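Local coordinates for methylocystis parvus OBBP MbnE (Methylocystis parvus OBBP, PDB 5ICQ), which probably binds the copper-chelating peptide methanobactin in the periplasm as the solute-binding component of a bacterial uptake system, at residues G168-A173 against V181-T186; P122-V127 against L193-A198. All coordinates share one frame; numbering follows the deposited sequence.

How the interactions relate
Following the chain from its N terminus, 122-127 comes first, turning out of strand 109-120 into strand 126-131. The chain then passes through helices 145-158 and 161-168 and enters the hairpin of strands 172-175 and 180-184, where interaction 1 closes a short loop of seven residues. Helix 193-198 follows, and its packing on 122-127 in interaction 2 closes a loop of 65 residues; the smaller loop lies wholly within the larger one, and the two do not cross. Strands 126-131 and 180-184 are sheet neighbours, and a backbone hydrogen bond of L185 with T125 joins the contacts, beside an R126-D184 salt bridge of doubtful geometry. L185 also packs on L193, linking hairpin to helix.

Interaction 1 (G168-A173 against V181-T186)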
# COMPACT_ATOMS: atom_id res chain seq x y z
N GLY A 168 -14.88 -16.27 -2.28
CA GLY A 168 -15.36 -17.32 -3.16
C GLY A 168 -14.56 -18.60 -3.10
O GLY A 168 -15.05 -19.64 -3.55
N LEU A 169 -13.35 -18.56 -2.55
CA LEU A 169 -12.54 -19.77 -2.42
C LEU A 169 -12.98 -20.64 -1.26
O LEU A 169 -12.65 -21.83 -1.24
CB LEU A 169 -11.06 -19.41 -2.25
CG LEU A 169 -10.34 -18.68 -3.38
CD1 LEU A 169 -8.97 -18.22 -2.91
CD2 LEU A 169 -10.21 -19.59 -4.59
N VAL A 170 -13.72 -20.08 -0.30
CA VAL A 170 -14.12 -20.84 0.88
C VAL A 170 -15.05 -21.97 0.47
O VAL A 170 -15.99 -21.77 -0.31
CB VAL A 170 -14.79 -19.91 1.90
CG1 VAL A 170 -15.35 -20.72 3.07
CG2 VAL A 170 -13.80 -18.87 2.40
N LYS A 171 -14.81 -23.17 1.01
CA LYS A 171 -15.67 -24.30 0.66
C LYS A 171 -17.00 -24.26 1.41
O LYS A 171 -18.05 -24.51 0.82
CB LYS A 171 -14.94 -25.62 0.92
CG LYS A 171 -13.75 -25.87 0.01
CD LYS A 171 -14.18 -25.81 -1.45
CE LYS A 171 -13.13 -26.39 -2.38
NZ LYS A 171 -11.91 -25.55 -2.45
N SER A 172 -16.98 -23.95 2.70
CA SER A 172 -18.22 -23.75 3.43
C SER A 172 -17.98 -22.80 4.59
O SER A 172 -16.87 -22.73 5.12
CB SER A 172 -18.83 -25.06 3.94
OG SER A 172 -18.14 -25.56 5.07
N ALA A 173 -19.03 -22.07 4.97
CA ALA A 173 -19.04 -21.18 6.12
C ALA A 173 -20.27 -21.51 6.94
O ALA A 173 -21.40 -21.36 6.45
CB ALA A 173 -19.06 -19.71 5.70
N VAL A 181 -17.82 -19.49 14.30
CA VAL A 181 -17.92 -19.47 12.85
C VAL A 181 -16.81 -20.36 12.30
O VAL A 181 -15.63 -20.08 12.52
CB VAL A 181 -17.80 -18.05 12.27
CG1 VAL A 181 -17.92 -18.09 10.75
CG2 VAL A 181 -18.84 -17.13 12.89
N ALA A 182 -17.20 -21.41 11.57
CA ALA A 182 -16.27 -22.39 11.02
C ALA A 182 -16.17 -22.20 9.51
O ALA A 182 -17.19 -22.27 8.80
CB ALA A 182 -16.72 -23.81 11.34
N TYR A 183 -14.96 -21.96 9.02
CA TYR A 183 -14.69 -21.86 7.59
C TYR A 183 -13.92 -23.10 7.12
O TYR A 183 -12.84 -23.40 7.66
CB TYR A 183 -13.88 -20.60 7.25
CG TYR A 183 -14.63 -19.29 7.43
CD1 TYR A 183 -15.58 -18.88 6.50
CD2 TYR A 183 -14.34 -18.44 8.49
CE1 TYR A 183 -16.24 -17.68 6.64
CE2 TYR A 183 -15.00 -17.23 8.63
CZ TYR A 183 -15.95 -16.85 7.71
OH TYR A 183 -16.61 -15.65 7.86
N ASP A 184 -14.49 -23.80 6.14
CA ASP A 184 -13.86 -24.92 5.44
C ASP A 184 -13.01 -24.41 4.28
O ASP A 184 -13.54 -23.88 3.30
CB ASP A 184 -14.98 -25.86 5.00
CG ASP A 184 -14.54 -26.95 4.00
OD1 ASP A 184 -13.54 -26.84 3.30
OD2 ASP A 184 -15.22 -27.99 3.97
N LEU A 185 -11.69 -24.61 4.37
CA LEU A 185 -10.78 -24.22 3.29
C LEU A 185 -10.07 -25.43 2.67
O LEU A 185 -8.97 -25.28 2.14
CB LEU A 185 -9.74 -23.21 3.79
CG LEU A 185 -10.21 -22.08 4.72
CD1 LEU A 185 -9.03 -21.20 5.15
CD2 LEU A 185 -11.28 -21.27 4.04
N THR A 186 -10.65 -26.64 2.74
CA THR A 186 -9.97 -27.79 2.15
C THR A 186 -9.78 -27.62 0.65
O THR A 186 -10.71 -27.24 -0.07
CB THR A 186 -10.71 -29.11 2.41
OG1 THR A 186 -12.11 -28.94 2.21
CG2 THR A 186 -10.38 -29.69 3.79
O HOH W 1 -17.84 -24.71 7.68
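K171 and S172 both face D184 across the beta hairpin of strands 172-175 and 180-184, forming a classic beta bulge. The evidence is in the backbone bonds: K171 N donates to D184 O at 2.7 Å, while S172 N reaches that oxygen only weakly, at 3.5 Å. D184 N answers with a firm bond of 2.8 Å to S172 O. The K171 side chain runs past the D184 carboxylate to T186. Its CB lies 3.0 Å from D184 OD1, and CG passes 3.3 Å from T186 O. A bend at chi2 (-56°) sets the direction of CD, and a second at chi4 (-69°) turns NZ back to T186 O, to which it donates at 3.2 Å, tilted 17° from the carbonyl plane. The ammonium thus reaches a backbone oxygen, with NZ well away from the D184 carboxylate. D184 OD1 instead accepts from both T186 N and T186 OG1, the former closing an Asx turn; its salt bridge with R126 NH1 is modelled so short that its geometry is doubtful. With an alanine here in place of D184, T186 N and T186 OG1 would probably lose the acceptor they share, and the turn would be freer to open. On the sheet face carrying A173 and Y183, A173 CB sits 3.6 Å from Y183 CE1, and V170 CG1 meets the edge of the ring near its plane. Helix 145-158 extends this apolar side, with F152 meeting the Y183 ring and L149 touching A173. Opposite, beside D184, a water bonded to S172 OG donates to A182 O at 2.8 Å.

Interaction 2 (P122-V127 against L193-A198); sequences PARTRV and LPLILA
V127 and P194 mark the closest approach of the two backbones, their CA atoms 6.5 Å apart; no hydrogen bond joins the segments, which meet through side chains alone. R124 has left-handed backbone angles (phi 58°, psi 48°) in the turn joining strands 109-120 and 126-131 of the sheet; beyond it, R126 and V127 are already strand. Across from them, 193-198 is one short helix, with L197 N bonded to L193 O at 2.9 Å. P194 lies in its first turn, where a proline suits a helix because its missing N-H is not needed. R124 and V127 share the contact on their side almost equally. The R124 chain is extended from CG to NE and crosses the proline ring at about a right angle, CB and CD each lying 4.1 Å from P194 CG. At the far end L195 CD1 sits over one face of the guanidinium, 3.8 Å from R124 NH1. V127 CG1 fills the other part of the contact, 4.3 Å from P194 CB and equally far from L197 CD1. The guanidinium N-H groups turn elsewhere: NH2 to A39 O, NH1 to M40 O and R191 O. Backbone carbonyls thus accept from the buried N-H groups, which would help to tolerate the charge, while the methylenes and one flat face serve as apolar surface, consistent with R124 both packing helix against sheet and tying in strand 38-39, M40 and R191.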
# COMPACT_ATOMS: atom_id res chain seq x y z
N PRO A 122 -1.87 -25.88 11.13
CA PRO A 122 -0.68 -25.32 10.45
C PRO A 122 -0.80 -25.29 8.94
O PRO A 122 -0.26 -24.37 8.31
CB PRO A 122 0.45 -26.25 10.92
CG PRO A 122 -0.01 -26.74 12.26
CD PRO A 122 -1.50 -26.90 12.13
N ALA A 123 -1.50 -26.25 8.33
CA ALA A 123 -1.67 -26.27 6.88
C ALA A 123 -2.74 -25.29 6.40
O ALA A 123 -2.88 -25.11 5.19
CB ALA A 123 -2.02 -27.68 6.41
N ARG A 124 -3.50 -24.68 7.32
CA ARG A 124 -4.50 -23.67 6.99
C ARG A 124 -5.55 -24.22 6.02
O ARG A 124 -5.90 -23.59 5.02
CB ARG A 124 -3.84 -22.40 6.46
CG ARG A 124 -2.91 -21.79 7.51
CD ARG A 124 -2.42 -20.37 7.19
NE ARG A 124 -1.62 -19.88 8.31
CZ ARG A 124 -0.83 -18.81 8.29
NH1 ARG A 124 -0.71 -18.07 7.20
NH2 ARG A 124 -0.14 -18.49 9.38
N THR A 125 -6.06 -25.41 6.34
CA THR A 125 -7.18 -25.98 5.62
C THR A 125 -8.53 -25.64 6.26
O THR A 125 -9.57 -25.84 5.62
CB THR A 125 -7.04 -27.51 5.54
OG1 THR A 125 -6.94 -28.06 6.86
CG2 THR A 125 -5.78 -27.89 4.76
N ARG A 126 -8.52 -25.14 7.51
CA ARG A 126 -9.69 -24.80 8.32
C ARG A 126 -9.35 -23.65 9.23
O ARG A 126 -8.25 -23.59 9.78
CB ARG A 126 -10.10 -25.91 9.28
CG ARG A 126 -11.35 -26.62 8.98
CD ARG A 126 -11.11 -27.37 7.73
NE ARG A 126 -12.17 -28.23 7.27
CZ ARG A 126 -12.55 -28.34 5.99
NH1 ARG A 126 -12.01 -27.50 5.10
NH2 ARG A 126 -13.50 -29.19 5.68
N VAL A 127 -10.37 -22.85 9.54
CA VAL A 127 -10.26 -21.90 10.64
C VAL A 127 -11.64 -21.69 11.26
O VAL A 127 -12.63 -21.49 10.55
CB VAL A 127 -9.65 -20.56 10.18
CG1 VAL A 127 -10.45 -19.94 9.02
CG2 VAL A 127 -9.52 -19.60 11.35
N LEU A 193 -5.60 -16.74 3.12
CA LEU A 193 -7.05 -16.66 3.24
C LEU A 193 -7.57 -16.59 4.68
O LEU A 193 -8.50 -15.81 4.92
CB LEU A 193 -7.69 -17.83 2.48
CG LEU A 193 -9.22 -17.86 2.40
CD1 LEU A 193 -9.72 -16.57 1.83
CD2 LEU A 193 -9.67 -19.04 1.54
N PRO A 194 -7.03 -17.34 5.66
CA PRO A 194 -7.55 -17.18 7.03
C PRO A 194 -7.38 -15.79 7.60
O PRO A 194 -8.24 -15.34 8.37
CB PRO A 194 -6.73 -18.21 7.83
CG PRO A 194 -6.35 -19.24 6.83
CD PRO A 194 -6.07 -18.46 5.57
N LEU A 195 -6.29 -15.08 7.25
CA LEU A 195 -6.10 -13.72 7.75
C LEU A 195 -7.03 -12.74 7.03
O LEU A 195 -7.50 -11.78 7.64
CB LEU A 195 -4.64 -13.28 7.59
CG LEU A 195 -3.61 -13.89 8.54
CD1 LEU A 195 -3.18 -15.28 8.10
CD2 LEU A 195 -2.41 -12.97 8.66
N ILE A 196 -7.28 -12.96 5.74
CA ILE A 196 -8.25 -12.16 5.02
C ILE A 196 -9.64 -12.31 5.64
O ILE A 196 -10.37 -11.33 5.81
CB ILE A 196 -8.25 -12.54 3.52
CG1 ILE A 196 -6.95 -12.09 2.86
CG2 ILE A 196 -9.45 -11.93 2.80
CD1 ILE A 196 -6.71 -12.72 1.52
N LEU A 197 -10.03 -13.55 5.97
CA LEU A 197 -11.31 -13.76 6.64
C LEU A 197 -11.33 -13.10 8.01
O LEU A 197 -12.38 -12.59 8.45
CB LEU A 197 -11.59 -15.26 6.78
CG LEU A 197 -11.77 -16.02 5.47
CD1 LEU A 197 -11.81 -17.53 5.71
CD2 LEU A 197 -13.05 -15.56 4.79
N ALA A 198 -10.20 -13.09 8.71
CA ALA A 198 -10.12 -12.52 10.04
C ALA A 198 -10.26 -11.00 10.06
O ALA A 198 -10.62 -10.44 11.10
CB ALA A 198 -8.80 -12.92 10.69